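Local coordinates for protein listeriolysin O (Listeria monocytogenes, PDB 4CDB) that forms oligomeric pores in cholesterol-containing host membranes after binding them and undergoing a major conformational change, so lysing the cell, at residues A[112-117]-A[130-135]; A[165-170]-A[212-217]; A[307-312]-A[319-324]; A[387-392]-A[443-448]; A[391-396]-A[420-425]. One frame throughout, in Å; residues are numbered along the deposited sequence.

Contact 1 (A[112-117]-A[130-135]); sequences DSLTLS and IVVKNA. With NA (sodium ion), chain L; NA (sodium ion), chain M.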
# COMPACT_ATOMS: atom_id res chain seq x y z
N ASP A 112 -7.62 39.57 -4.15
CA ASP A 112 -6.64 40.64 -4.02
C ASP A 112 -5.28 40.09 -4.43
O ASP A 112 -5.19 39.21 -5.29
CB ASP A 112 -6.61 41.19 -2.60
CG ASP A 112 -6.12 42.63 -2.52
OD1 ASP A 112 -5.37 43.06 -3.42
OD2 ASP A 112 -6.48 43.33 -1.55
N SER A 113 -4.21 40.58 -3.80
CA SER A 113 -2.86 40.15 -4.15
C SER A 113 -2.31 39.11 -3.18
O SER A 113 -2.76 39.01 -2.04
CB SER A 113 -1.92 41.35 -4.21
OG SER A 113 -1.82 41.98 -2.94
N LEU A 114 -1.33 38.34 -3.65
CA LEU A 114 -0.59 37.41 -2.80
C LEU A 114 0.85 37.26 -3.28
O LEU A 114 1.18 37.63 -4.41
CB LEU A 114 -1.28 36.04 -2.73
CG LEU A 114 -1.71 35.29 -4.00
CD1 LEU A 114 -0.53 34.74 -4.79
CD2 LEU A 114 -2.66 34.16 -3.63
N THR A 115 1.71 36.74 -2.42
CA THR A 115 3.10 36.49 -2.80
C THR A 115 3.35 34.99 -2.90
O THR A 115 3.09 34.24 -1.95
CB THR A 115 4.10 37.10 -1.79
OG1 THR A 115 3.89 38.52 -1.71
CG2 THR A 115 5.53 36.83 -2.23
N LEU A 116 3.85 34.56 -4.05
CA LEU A 116 4.23 33.17 -4.25
C LEU A 116 5.73 33.00 -4.04
O LEU A 116 6.52 33.88 -4.37
CB LEU A 116 3.85 32.70 -5.66
CG LEU A 116 2.36 32.59 -5.95
CD1 LEU A 116 2.13 32.15 -7.39
CD2 LEU A 116 1.69 31.63 -4.97
N SER A 117 6.12 31.85 -3.49
CA SER A 117 7.52 31.54 -3.26
C SER A 117 7.83 30.10 -3.65
O SER A 117 7.01 29.20 -3.42
CB SER A 117 7.90 31.80 -1.81
OG SER A 117 9.21 31.35 -1.53
N ILE A 130 7.52 36.22 -5.94
CA ILE A 130 6.88 37.06 -6.95
C ILE A 130 5.47 37.46 -6.51
O ILE A 130 4.72 36.64 -5.96
CB ILE A 130 6.85 36.38 -8.34
CG1 ILE A 130 6.25 37.31 -9.40
CG2 ILE A 130 6.10 35.05 -8.29
CD1 ILE A 130 6.24 36.73 -10.80
N VAL A 131 5.11 38.72 -6.73
CA VAL A 131 3.80 39.23 -6.36
C VAL A 131 2.78 38.99 -7.48
O VAL A 131 3.05 39.31 -8.64
CB VAL A 131 3.84 40.73 -6.02
CG1 VAL A 131 2.47 41.23 -5.62
CG2 VAL A 131 4.85 40.99 -4.92
N VAL A 132 1.64 38.42 -7.13
CA VAL A 132 0.53 38.25 -8.06
C VAL A 132 -0.57 39.23 -7.68
O VAL A 132 -1.15 39.11 -6.61
CB VAL A 132 -0.04 36.83 -8.02
CG1 VAL A 132 -1.14 36.66 -9.06
CG2 VAL A 132 1.06 35.81 -8.24
N LYS A 133 -0.85 40.20 -8.55
CA LYS A 133 -1.81 41.26 -8.26
C LYS A 133 -3.24 40.75 -8.13
O LYS A 133 -3.93 41.03 -7.15
CB LYS A 133 -1.72 42.37 -9.31
CG LYS A 133 -0.95 43.60 -8.84
CD LYS A 133 0.34 43.21 -8.13
CE LYS A 133 1.10 44.44 -7.64
NZ LYS A 133 1.61 45.25 -8.78
N ASN A 134 -3.70 40.02 -9.14
CA ASN A 134 -5.02 39.39 -9.10
C ASN A 134 -4.90 37.88 -9.14
O ASN A 134 -4.68 37.29 -10.20
CB ASN A 134 -5.90 39.89 -10.25
CG ASN A 134 -7.32 39.38 -10.15
OD1 ASN A 134 -7.78 38.98 -9.08
ND2 ASN A 134 -8.03 39.38 -11.28
N ALA A 135 -5.05 37.25 -7.98
CA ALA A 135 -4.77 35.82 -7.83
C ALA A 135 -5.83 34.90 -8.44
O ALA A 135 -6.46 34.12 -7.73
CB ALA A 135 -4.56 35.48 -6.37
NA NA L . -10.13 38.10 -8.90
NA NA M . -8.63 32.23 -7.40
O HOH W 1 -10.44 31.48 -5.19
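L114 and V132 face each other across a two-stranded antiparallel beta hairpin, strand 114-118 returning as strand 129-132, and their side chains lie side by side on the same face of the sheet. From CB of L114 the chain turns at once: CG sits between the backbone N and the carbonyl carbon (chi1 51°), which carries the isobutyl group towards the residues just past the C-terminal end of the partner strand, away from the turn. CG then approaches A135 CB. Beyond it the branches part, CD1 reaching V132 CB at 3.9 Å and CD2 closing to 3.6 Å on A135 CB. L116 continues this apolar row, its CD1 lying 3.9 Å from V132 CG2. Helix 137-152 covers the same face, with A143 touching both L116 and V132 and L147 meeting I130.

The backbone evidence for the hairpin is two hydrogen-bonded pairs, L114 with V132 and L116 with I130, flanking the non-hydrogen-bonded pair T115 and V131. The bond from V132 N to L114 O, 2.9 Å, is nearly straight at 173°. Past V132 the pairing frays: A135 N reaches D112 O only weakly, at 3.3 Å. Polar side chains of the first segment look outside the hairpin, S113 OG to R230 and T115 OG1 to the A5 carbonyl. Two sodium ions bind nearby, one to N134 OD1 at 2.5 Å and the other to A135 O at 2.9 Å.

Contact 2 (A[165-170]-A[212-217]); sequences KIDYDD and SFKQIY. With NA (sodium ion), chain F.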
# COMPACT_ATOMS: atom_id res chain seq x y z
N LYS A 165 12.52 15.33 -4.13
CA LYS A 165 12.08 14.92 -2.81
C LYS A 165 11.16 13.70 -2.94
O LYS A 165 10.17 13.74 -3.67
CB LYS A 165 11.34 16.07 -2.12
CG LYS A 165 10.64 15.67 -0.82
CD LYS A 165 9.84 16.83 -0.24
CE LYS A 165 9.05 16.38 0.97
NZ LYS A 165 8.25 17.50 1.56
N ILE A 166 11.49 12.62 -2.25
CA ILE A 166 10.71 11.39 -2.35
C ILE A 166 9.63 11.28 -1.27
O ILE A 166 9.92 11.31 -0.08
CB ILE A 166 11.60 10.12 -2.31
CG1 ILE A 166 12.33 9.93 -3.64
CG2 ILE A 166 10.77 8.89 -2.01
CD1 ILE A 166 13.65 10.64 -3.73
N ASP A 167 8.38 11.15 -1.72
CA ASP A 167 7.27 10.85 -0.82
C ASP A 167 6.74 9.46 -1.17
O ASP A 167 6.18 9.25 -2.25
CB ASP A 167 6.17 11.90 -0.98
CG ASP A 167 5.22 11.94 0.21
OD1 ASP A 167 5.13 10.93 0.93
OD2 ASP A 167 4.58 13.00 0.42
N TYR A 168 6.92 8.51 -0.25
CA TYR A 168 6.66 7.10 -0.53
C TYR A 168 5.64 6.49 0.43
O TYR A 168 5.69 6.72 1.64
CB TYR A 168 7.97 6.32 -0.46
CG TYR A 168 7.85 4.84 -0.74
CD1 TYR A 168 7.87 4.35 -2.04
CD2 TYR A 168 7.71 3.92 0.30
CE1 TYR A 168 7.76 3.00 -2.30
CE2 TYR A 168 7.60 2.57 0.05
CZ TYR A 168 7.63 2.11 -1.26
OH TYR A 168 7.52 0.77 -1.51
N ASP A 169 4.71 5.71 -0.12
CA ASP A 169 3.67 5.05 0.67
C ASP A 169 3.32 3.68 0.08
O ASP A 169 3.11 3.56 -1.13
CB ASP A 169 2.41 5.91 0.72
CG ASP A 169 2.29 6.70 2.00
OD1 ASP A 169 2.67 6.16 3.06
OD2 ASP A 169 1.81 7.86 1.96
N ASP A 170 3.27 2.66 0.93
CA ASP A 170 2.91 1.31 0.49
C ASP A 170 1.97 0.61 1.47
O ASP A 170 2.00 0.88 2.68
CB ASP A 170 4.16 0.46 0.24
CG ASP A 170 5.10 0.42 1.44
OD1 ASP A 170 4.73 0.92 2.52
OD2 ASP A 170 6.21 -0.13 1.30
N SER A 212 2.43 4.12 -3.65
CA SER A 212 2.40 5.49 -4.15
C SER A 212 3.81 6.08 -4.10
O SER A 212 4.40 6.22 -3.03
CB SER A 212 1.44 6.35 -3.31
OG SER A 212 1.31 7.65 -3.85
N PHE A 213 4.36 6.40 -5.27
CA PHE A 213 5.73 6.89 -5.36
C PHE A 213 5.77 8.32 -5.92
O PHE A 213 5.58 8.53 -7.12
CB PHE A 213 6.58 5.94 -6.22
CG PHE A 213 8.04 6.30 -6.27
CD1 PHE A 213 8.85 6.13 -5.15
CD2 PHE A 213 8.62 6.77 -7.44
CE1 PHE A 213 10.20 6.45 -5.19
CE2 PHE A 213 9.96 7.09 -7.49
CZ PHE A 213 10.76 6.93 -6.36
N LYS A 214 6.01 9.29 -5.05
CA LYS A 214 6.05 10.69 -5.47
C LYS A 214 7.48 11.20 -5.60
O LYS A 214 8.30 11.04 -4.69
CB LYS A 214 5.28 11.58 -4.49
CG LYS A 214 3.77 11.38 -4.49
CD LYS A 214 3.08 12.48 -3.68
CE LYS A 214 1.57 12.31 -3.65
NZ LYS A 214 1.16 11.08 -2.91
N GLN A 215 7.77 11.82 -6.74
CA GLN A 215 9.02 12.54 -6.94
C GLN A 215 8.72 14.03 -7.06
O GLN A 215 8.28 14.51 -8.11
CB GLN A 215 9.75 12.01 -8.17
CG GLN A 215 10.30 10.60 -7.99
CD GLN A 215 10.67 9.94 -9.31
OE1 GLN A 215 10.00 10.15 -10.32
NE2 GLN A 215 11.73 9.15 -9.30
N ILE A 216 8.94 14.77 -5.98
CA ILE A 216 8.62 16.19 -5.93
C ILE A 216 9.82 17.04 -6.33
O ILE A 216 10.86 17.01 -5.69
CB ILE A 216 8.14 16.60 -4.52
CG1 ILE A 216 7.00 15.69 -4.06
CG2 ILE A 216 7.73 18.07 -4.50
CD1 ILE A 216 6.64 15.85 -2.59
N TYR A 217 9.65 17.81 -7.41
CA TYR A 217 10.73 18.64 -7.93
C TYR A 217 10.82 19.97 -7.20
O TYR A 217 11.91 20.50 -6.98
CB TYR A 217 10.54 18.86 -9.43
CG TYR A 217 10.51 17.59 -10.24
CD1 TYR A 217 11.25 16.48 -9.86
CD2 TYR A 217 9.72 17.49 -11.38
CE1 TYR A 217 11.22 15.31 -10.59
CE2 TYR A 217 9.69 16.32 -12.12
CZ TYR A 217 10.43 15.23 -11.72
OH TYR A 217 10.40 14.07 -12.46
NA NA F . 3.18 3.72 3.49
O HOH W 2 3.36 9.05 -1.98
O HOH W 3 1.47 12.49 -0.36
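Strands 165-170 and 212-217 run antiparallel with their directions 159° apart and their axes 4.8 Å apart at closest, and three hydrogen-bonded pairs, K165 with I216, D167 with K214 and D169 with S212, define the register. They are neighbours in the large antiparallel sheet of the cytolysin, where strand 207-222 also pairs with strand 262-270. The bond from S212 N to D169 O is the shortest of the six at 2.7 Å.

On the face carrying I166, Y168 and F213, the two aromatic rings meet edge by edge: Y168 CD1 and F213 CD1 are 3.7 Å apart, each near the plane of the other ring. With CG anti to the backbone N in both (chi1 -180° and -175°), the rings are brought together at these edges. The next atom along the F213 rim, CE1, touches I166 CG2 at 4.0 Å.

The other face is polar in its middle. D167 CB packs on K214 CB at 3.6 Å, yet their charged ends stay apart, with OD2 of D167 5.1 Å from NZ of K214. Water links them instead: one molecule donates to D167 OD2 and accepts from K214 NZ, while a second joins the same ammonium to D167 O and S212 OG. Direct hydrogen bonds to Q78 and Q263 also hold K214 NZ. K165 and I216 run alongside each other at the far end. At the opposite end of this face D169 OD1 binds a sodium ion at 2.5 Å.

Contact 3 (A[307-312]-A[319-324]); sequences AVIYGG and QIIDGN. With NA (sodium ion), chain T.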
# COMPACT_ATOMS: atom_id res chain seq x y z
N ALA A 307 1.64 -0.26 -13.49
CA ALA A 307 2.08 1.08 -13.12
C ALA A 307 1.26 2.17 -13.82
O ALA A 307 1.05 2.13 -15.03
CB ALA A 307 3.56 1.26 -13.43
N VAL A 308 0.81 3.14 -13.03
CA VAL A 308 0.16 4.34 -13.56
C VAL A 308 1.05 5.54 -13.25
O VAL A 308 1.36 5.80 -12.08
CB VAL A 308 -1.22 4.55 -12.93
CG1 VAL A 308 -1.89 5.79 -13.51
CG2 VAL A 308 -2.10 3.33 -13.16
N ILE A 309 1.46 6.26 -14.29
CA ILE A 309 2.44 7.33 -14.13
C ILE A 309 1.87 8.70 -14.52
O ILE A 309 1.37 8.87 -15.64
CB ILE A 309 3.70 7.06 -14.98
CG1 ILE A 309 4.18 5.62 -14.76
CG2 ILE A 309 4.80 8.06 -14.66
CD1 ILE A 309 5.37 5.24 -15.63
N TYR A 310 1.94 9.66 -13.61
CA TYR A 310 1.52 11.03 -13.89
C TYR A 310 2.70 11.99 -13.82
O TYR A 310 3.59 11.84 -12.98
CB TYR A 310 0.45 11.49 -12.88
CG TYR A 310 -0.75 10.57 -12.77
CD1 TYR A 310 -1.53 10.28 -13.87
CD2 TYR A 310 -1.10 10.02 -11.54
CE1 TYR A 310 -2.64 9.46 -13.77
CE2 TYR A 310 -2.20 9.19 -11.43
CZ TYR A 310 -2.97 8.91 -12.54
OH TYR A 310 -4.06 8.09 -12.43
N GLY A 311 2.71 12.99 -14.71
CA GLY A 311 3.75 14.00 -14.71
C GLY A 311 5.13 13.48 -15.06
O GLY A 311 6.15 14.08 -14.69
N GLY A 312 5.18 12.35 -15.77
CA GLY A 312 6.44 11.75 -16.16
C GLY A 312 6.86 12.15 -17.56
O GLY A 312 7.94 11.79 -18.02
N GLN A 319 0.98 7.52 -18.51
CA GLN A 319 1.55 6.25 -18.92
C GLN A 319 1.06 5.09 -18.07
O GLN A 319 1.03 5.17 -16.84
CB GLN A 319 3.08 6.30 -18.89
CG GLN A 319 3.73 6.64 -20.22
CD GLN A 319 5.12 6.05 -20.36
OE1 GLN A 319 5.34 5.14 -21.16
NE2 GLN A 319 6.06 6.56 -19.58
N ILE A 320 0.67 4.00 -18.74
CA ILE A 320 0.28 2.78 -18.06
C ILE A 320 1.15 1.60 -18.52
O ILE A 320 1.26 1.33 -19.72
CB ILE A 320 -1.21 2.45 -18.27
CG1 ILE A 320 -2.08 3.58 -17.73
CG2 ILE A 320 -1.58 1.14 -17.60
CD1 ILE A 320 -3.57 3.31 -17.79
N ILE A 321 1.77 0.92 -17.56
CA ILE A 321 2.71 -0.15 -17.88
C ILE A 321 2.39 -1.44 -17.11
O ILE A 321 2.19 -1.41 -15.90
CB ILE A 321 4.16 0.26 -17.57
CG1 ILE A 321 4.55 1.52 -18.36
CG2 ILE A 321 5.13 -0.87 -17.87
CD1 ILE A 321 5.93 2.04 -18.03
N ASP A 322 2.33 -2.55 -17.84
CA ASP A 322 2.21 -3.87 -17.23
C ASP A 322 3.51 -4.63 -17.42
O ASP A 322 4.28 -4.33 -18.33
CB ASP A 322 1.05 -4.65 -17.86
CG ASP A 322 -0.27 -3.92 -17.75
OD1 ASP A 322 -0.95 -4.06 -16.71
OD2 ASP A 322 -0.64 -3.21 -18.71
N GLY A 323 3.77 -5.62 -16.57
CA GLY A 323 4.98 -6.41 -16.69
C GLY A 323 5.27 -7.30 -15.50
O GLY A 323 4.43 -7.45 -14.61
N ASN A 324 6.47 -7.88 -15.48
CA ASN A 324 6.89 -8.76 -14.39
C ASN A 324 7.73 -8.01 -13.36
O ASN A 324 8.45 -7.08 -13.70
CB ASN A 324 7.67 -9.95 -14.95
CG ASN A 324 6.99 -10.57 -16.16
OD1 ASN A 324 5.77 -10.63 -16.24
ND2 ASN A 324 7.79 -11.05 -17.11
NA NA T . -5.64 7.86 -14.38
O HOH W 4 -7.85 6.01 -13.63
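A307 N gives its hydrogen to I321 O at 2.7 Å, the shortest polar bond between the two segments, with an N-H...O angle of 156°. The reverse bond, from I321 N to A307 O, completes this hydrogen-bonded pair. A second such pair joins I309 and Q319, less evenly: I309 N lies 2.8 Å from Q319 O, while Q319 N stands 3.2 Å from I309 O. Between them V308 faces I320 in a non-hydrogen-bonded pair, and I320 CA comes within 3.2 Å of A307 O as a CA-H...O contact.

This alternation, with strand directions 158° apart, marks a beta hairpin: strand 303-310, which pairs on its other side with strand 262-270, turns back as strand 319-324. In cholesterol-dependent cytolysins this short returning strand shields the sheet edge in the soluble monomer and is thought to move away when subunits pair, as is probable here. On the face of A307, I309 and I321 the packing is apolar. I309 and Q319 run alongside, CB to CB at 4.0 Å. I309 CG1 is anti to the carbonyl carbon (chi1 -48°), and from there CD1 reaches obliquely to I321 CD1, also 4.0 Å away. I331 touches both isoleucines.

The reverse face carries V308 and I320, and S193 of helix 187-194 touches both. Y310 packs against V190 of the same helix and against V318 of the connecting loop. Its OH binds a sodium ion at 2.5 Å, the metal lying at the ring edge, in plane.

Contact 4 (A[387-392]-A[443-448]); sequences GGYVAQ and AKECTG. With ACT (acetate ion), chain B.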
# COMPACT_ATOMS: atom_id res chain seq x y z
N GLY A 387 14.26 -57.00 2.47
CA GLY A 387 15.01 -57.77 3.44
C GLY A 387 14.68 -59.25 3.39
O GLY A 387 13.58 -59.63 2.97
N GLY A 388 15.62 -60.08 3.81
CA GLY A 388 15.41 -61.52 3.84
C GLY A 388 14.67 -61.94 5.10
O GLY A 388 15.14 -62.80 5.85
N TYR A 389 13.51 -61.34 5.32
CA TYR A 389 12.71 -61.63 6.51
C TYR A 389 11.25 -61.22 6.35
O TYR A 389 10.88 -60.57 5.37
CB TYR A 389 13.31 -60.92 7.73
CG TYR A 389 13.70 -59.47 7.50
CD1 TYR A 389 12.74 -58.49 7.28
CD2 TYR A 389 15.04 -59.08 7.51
CE1 TYR A 389 13.09 -57.17 7.07
CE2 TYR A 389 15.40 -57.76 7.30
CZ TYR A 389 14.42 -56.81 7.08
OH TYR A 389 14.77 -55.49 6.88
N VAL A 390 10.42 -61.62 7.31
CA VAL A 390 9.04 -61.16 7.36
C VAL A 390 9.01 -59.83 8.10
O VAL A 390 9.58 -59.69 9.18
CB VAL A 390 8.13 -62.16 8.11
CG1 VAL A 390 6.71 -61.64 8.16
CG2 VAL A 390 8.17 -63.53 7.45
N ALA A 391 8.35 -58.84 7.51
CA ALA A 391 8.28 -57.51 8.11
C ALA A 391 6.85 -57.06 8.37
O ALA A 391 5.92 -57.45 7.66
CB ALA A 391 8.99 -56.50 7.23
N GLN A 392 6.67 -56.25 9.41
CA GLN A 392 5.38 -55.61 9.67
C GLN A 392 5.59 -54.12 9.92
O GLN A 392 6.47 -53.73 10.68
CB GLN A 392 4.68 -56.25 10.87
CG GLN A 392 4.06 -57.61 10.59
CD GLN A 392 3.17 -58.10 11.72
OE1 GLN A 392 2.80 -57.33 12.61
NE2 GLN A 392 2.82 -59.38 11.69
N ALA A 443 8.69 -50.01 11.97
CA ALA A 443 8.85 -51.27 11.25
C ALA A 443 9.60 -52.28 12.10
O ALA A 443 10.59 -51.94 12.75
CB ALA A 443 9.58 -51.03 9.93
N LYS A 444 9.13 -53.52 12.08
CA LYS A 444 9.79 -54.61 12.79
C LYS A 444 9.94 -55.84 11.89
O LYS A 444 9.22 -55.99 10.90
CB LYS A 444 9.02 -54.99 14.06
CG LYS A 444 7.60 -55.48 13.81
CD LYS A 444 6.90 -55.80 15.13
CE LYS A 444 5.49 -56.32 14.88
NZ LYS A 444 4.76 -56.62 16.14
N GLU A 445 10.88 -56.71 12.23
CA GLU A 445 11.13 -57.91 11.44
C GLU A 445 11.19 -59.15 12.31
O GLU A 445 11.70 -59.12 13.42
CB GLU A 445 12.41 -57.75 10.62
CG GLU A 445 13.66 -57.46 11.44
CD GLU A 445 14.53 -58.68 11.67
OE1 GLU A 445 14.12 -59.80 11.30
OE2 GLU A 445 15.64 -58.51 12.22
N CYS A 446 10.65 -60.26 11.79
CA CYS A 446 10.64 -61.52 12.52
C CYS A 446 11.99 -62.23 12.46
O CYS A 446 12.41 -62.68 11.39
CB CYS A 446 9.53 -62.43 12.00
SG CYS A 446 9.35 -63.99 12.91
N THR A 447 12.67 -62.33 13.60
CA THR A 447 13.98 -62.97 13.66
C THR A 447 13.86 -64.48 13.82
O THR A 447 14.73 -65.23 13.38
CB THR A 447 14.83 -62.43 14.82
OG1 THR A 447 14.27 -62.86 16.07
CG2 THR A 447 14.88 -60.91 14.78
N GLY A 448 12.78 -64.92 14.47
CA GLY A 448 12.55 -66.34 14.69
C GLY A 448 13.20 -66.87 15.95
O GLY A 448 13.08 -68.06 16.27
C ACT B . 2.96 -59.76 16.43
O ACT B . 3.08 -58.64 15.90
OXT ACT B . 3.48 -60.03 17.54
CH3 ACT B . 2.22 -60.84 15.70
O HOH W 5 11.54 -63.56 9.17
O HOH W 6 1.40 -56.71 15.26
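Y389 lays its ring against E445, whose CB stands over one face, 3.7 Å from the ring centroid and 23° off the normal, a CH-pi contact; G387 CA lies against the opposite face. The carboxylate of E445 also stacks on the ring, their planes 28° apart. What turns the ring over E445 is the first torsion of Y389, which sets CG between the backbone N and the carbonyl carbon (chi1 45°). At the far end of the ring, OH is hydrogen-bonded to the W474 carbonyl. E445 OE1 is buried here without a polar partner in the model.

V390 follows, its O receiving C446 N at 2.9 Å. V390 CB packs on C446 CB at 4.1 Å. A391 then faces E445 in a non-hydrogen-bonded pair, A391 CA lying 3.3 Å from K444 O in a CA-H...O contact. In the domain 4 beta sandwich, this joins strand 391-402 to strand 436-449, the strand leading into the conserved undecapeptide that starts at E445.

Q392 makes the hydrogen-bonded pair with K444, Q392 N to K444 O and K444 N to Q392 O, both 3.0 Å. Their extended side chains run alongside, and Q392 OE1 comes 3.7 Å from K444 CE. K444, which also makes a cation-pi contact with W454, donates from NZ to O of an acetate, probably from the crystallisation liquor, at 2.6 Å.

Contact 5 (A[391-396]-A[420-425]); sequences AQFNIS and KSKLAH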
# COMPACT_ATOMS: atom_id res chain seq x y z
N ALA A 391 8.35 -58.84 7.51
CA ALA A 391 8.28 -57.51 8.11
C ALA A 391 6.85 -57.06 8.37
O ALA A 391 5.92 -57.45 7.66
CB ALA A 391 8.99 -56.50 7.23
N GLN A 392 6.67 -56.25 9.41
CA GLN A 392 5.38 -55.61 9.67
C GLN A 392 5.59 -54.12 9.92
O GLN A 392 6.47 -53.73 10.68
CB GLN A 392 4.68 -56.25 10.87
CG GLN A 392 4.06 -57.61 10.59
CD GLN A 392 3.17 -58.10 11.72
OE1 GLN A 392 2.80 -57.33 12.61
NE2 GLN A 392 2.82 -59.38 11.69
N PHE A 393 4.76 -53.30 9.28
CA PHE A 393 4.87 -51.85 9.42
C PHE A 393 3.74 -51.30 10.27
O PHE A 393 2.65 -51.87 10.34
CB PHE A 393 4.84 -51.18 8.05
CG PHE A 393 5.94 -51.62 7.13
CD1 PHE A 393 5.77 -52.72 6.31
CD2 PHE A 393 7.14 -50.93 7.09
CE1 PHE A 393 6.79 -53.14 5.47
CE2 PHE A 393 8.16 -51.34 6.25
CZ PHE A 393 7.98 -52.45 5.44
N ASN A 394 4.02 -50.19 10.94
CA ASN A 394 2.98 -49.42 11.61
C ASN A 394 3.17 -47.94 11.34
O ASN A 394 4.04 -47.29 11.93
CB ASN A 394 2.96 -49.71 13.11
CG ASN A 394 1.72 -49.17 13.78
OD1 ASN A 394 1.63 -47.99 14.09
ND2 ASN A 394 0.74 -50.05 14.00
N ILE A 395 2.37 -47.40 10.42
CA ILE A 395 2.51 -46.00 10.04
C ILE A 395 1.22 -45.24 10.32
O ILE A 395 0.15 -45.64 9.87
CB ILE A 395 2.91 -45.87 8.56
CG1 ILE A 395 4.19 -46.66 8.29
CG2 ILE A 395 3.08 -44.40 8.19
CD1 ILE A 395 4.68 -46.57 6.88
N SER A 396 1.34 -44.16 11.09
CA SER A 396 0.18 -43.35 11.47
C SER A 396 0.47 -41.86 11.33
O SER A 396 1.63 -41.46 11.22
CB SER A 396 -0.23 -43.66 12.91
OG SER A 396 0.83 -43.38 13.82
N LYS A 420 0.44 -55.96 9.18
CA LYS A 420 0.31 -57.07 8.24
C LYS A 420 1.69 -57.58 7.82
O LYS A 420 2.55 -56.79 7.43
CB LYS A 420 -0.50 -56.65 7.01
CG LYS A 420 -1.94 -56.27 7.32
CD LYS A 420 -2.70 -55.90 6.04
CE LYS A 420 -4.13 -55.49 6.33
NZ LYS A 420 -4.87 -55.13 5.09
N SER A 421 1.88 -58.89 7.88
CA SER A 421 3.16 -59.49 7.51
C SER A 421 3.45 -59.36 6.01
O SER A 421 2.66 -59.76 5.17
CB SER A 421 3.19 -60.95 7.93
OG SER A 421 3.18 -61.05 9.34
N LYS A 422 4.62 -58.80 5.70
CA LYS A 422 4.98 -58.54 4.31
C LYS A 422 6.29 -59.24 3.96
O LYS A 422 7.24 -59.21 4.73
CB LYS A 422 5.14 -57.04 4.07
CG LYS A 422 3.90 -56.21 4.40
CD LYS A 422 2.73 -56.56 3.50
CE LYS A 422 1.52 -55.67 3.78
NZ LYS A 422 0.37 -56.01 2.90
N LEU A 423 6.32 -59.88 2.79
CA LEU A 423 7.53 -60.52 2.30
C LEU A 423 8.16 -59.66 1.20
O LEU A 423 7.46 -58.93 0.50
CB LEU A 423 7.22 -61.91 1.73
CG LEU A 423 6.67 -62.97 2.68
CD1 LEU A 423 6.51 -64.31 1.96
CD2 LEU A 423 7.57 -63.12 3.88
N ALA A 424 9.48 -59.74 1.07
CA ALA A 424 10.17 -59.08 -0.03
C ALA A 424 9.80 -59.81 -1.32
O ALA A 424 9.61 -61.03 -1.30
CB ALA A 424 11.67 -59.13 0.19
N HIS A 425 9.69 -59.09 -2.43
CA HIS A 425 9.95 -57.66 -2.51
C HIS A 425 8.65 -56.87 -2.40
O HIS A 425 7.75 -57.02 -3.23
CB HIS A 425 10.67 -57.33 -3.82
CG HIS A 425 11.04 -55.89 -3.96
ND1 HIS A 425 10.70 -55.14 -5.07
CD2 HIS A 425 11.73 -55.06 -3.15
CE1 HIS A 425 11.16 -53.91 -4.93
NE2 HIS A 425 11.79 -53.83 -3.77
O HOH W 7 2.77 -54.26 7.63
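A391 and K422 form a single antiparallel bridge: K422 N donates to A391 O at 2.7 Å and A391 N to K422 O at 3.0 Å. S421 CA adds a CA-H...O contact to the same A391 O, at 3.4 Å.

One direct side-chain hydrogen bond crosses, from Q392 NE2 to S421 OG, 2.9 Å long with an N-H...O angle of 161°. The hydroxyl lies near the amide plane, 12° out of it, so the bond is made by an N-H pointing almost straight at the serine oxygen. A water accepts from F393 N at 2.8 Å and lies very close to K420 O, too close for that second leg to be more than doubtful. Van der Waals contact adds Q392 CG, 3.6 Å from K420 O.

Apolar contact is slight. K422 CG sits at the edge of the F393 ring, 4.3 Å from CE1, before the lysine chain bends at chi2 (-65°) and leads its NZ away to a salt bridge with E417.

With a single bridge, this is a connection running along the edge of a sheet: the link between strands 408-414 and 426-432 pinned beside the start of strand 391-402 in the domain 4 beta sandwich.

How the contacts relate
From the N terminus, contact 1 closes a short hairpin, with 12 residues between its segments. Contact 2 then closes a longer excursion of 41 residues, about half helical, and contact 3 a tight hairpin. These three follow in series and reach one large antiparallel sheet; contacts 2 and 3 have centres about 15 Å apart, and the centres of contacts 1 and 2 are about 28 Å apart. Contacts 4 and 5 belong to the distant beta sandwich, the centre of contact 4 about 98 Å from that of contact 1. They share A391 and Q392, and the loop closed by contact 5 nests within that of contact 4, tying strand 391-402 to both strand 436-449 and the 420-425 loop.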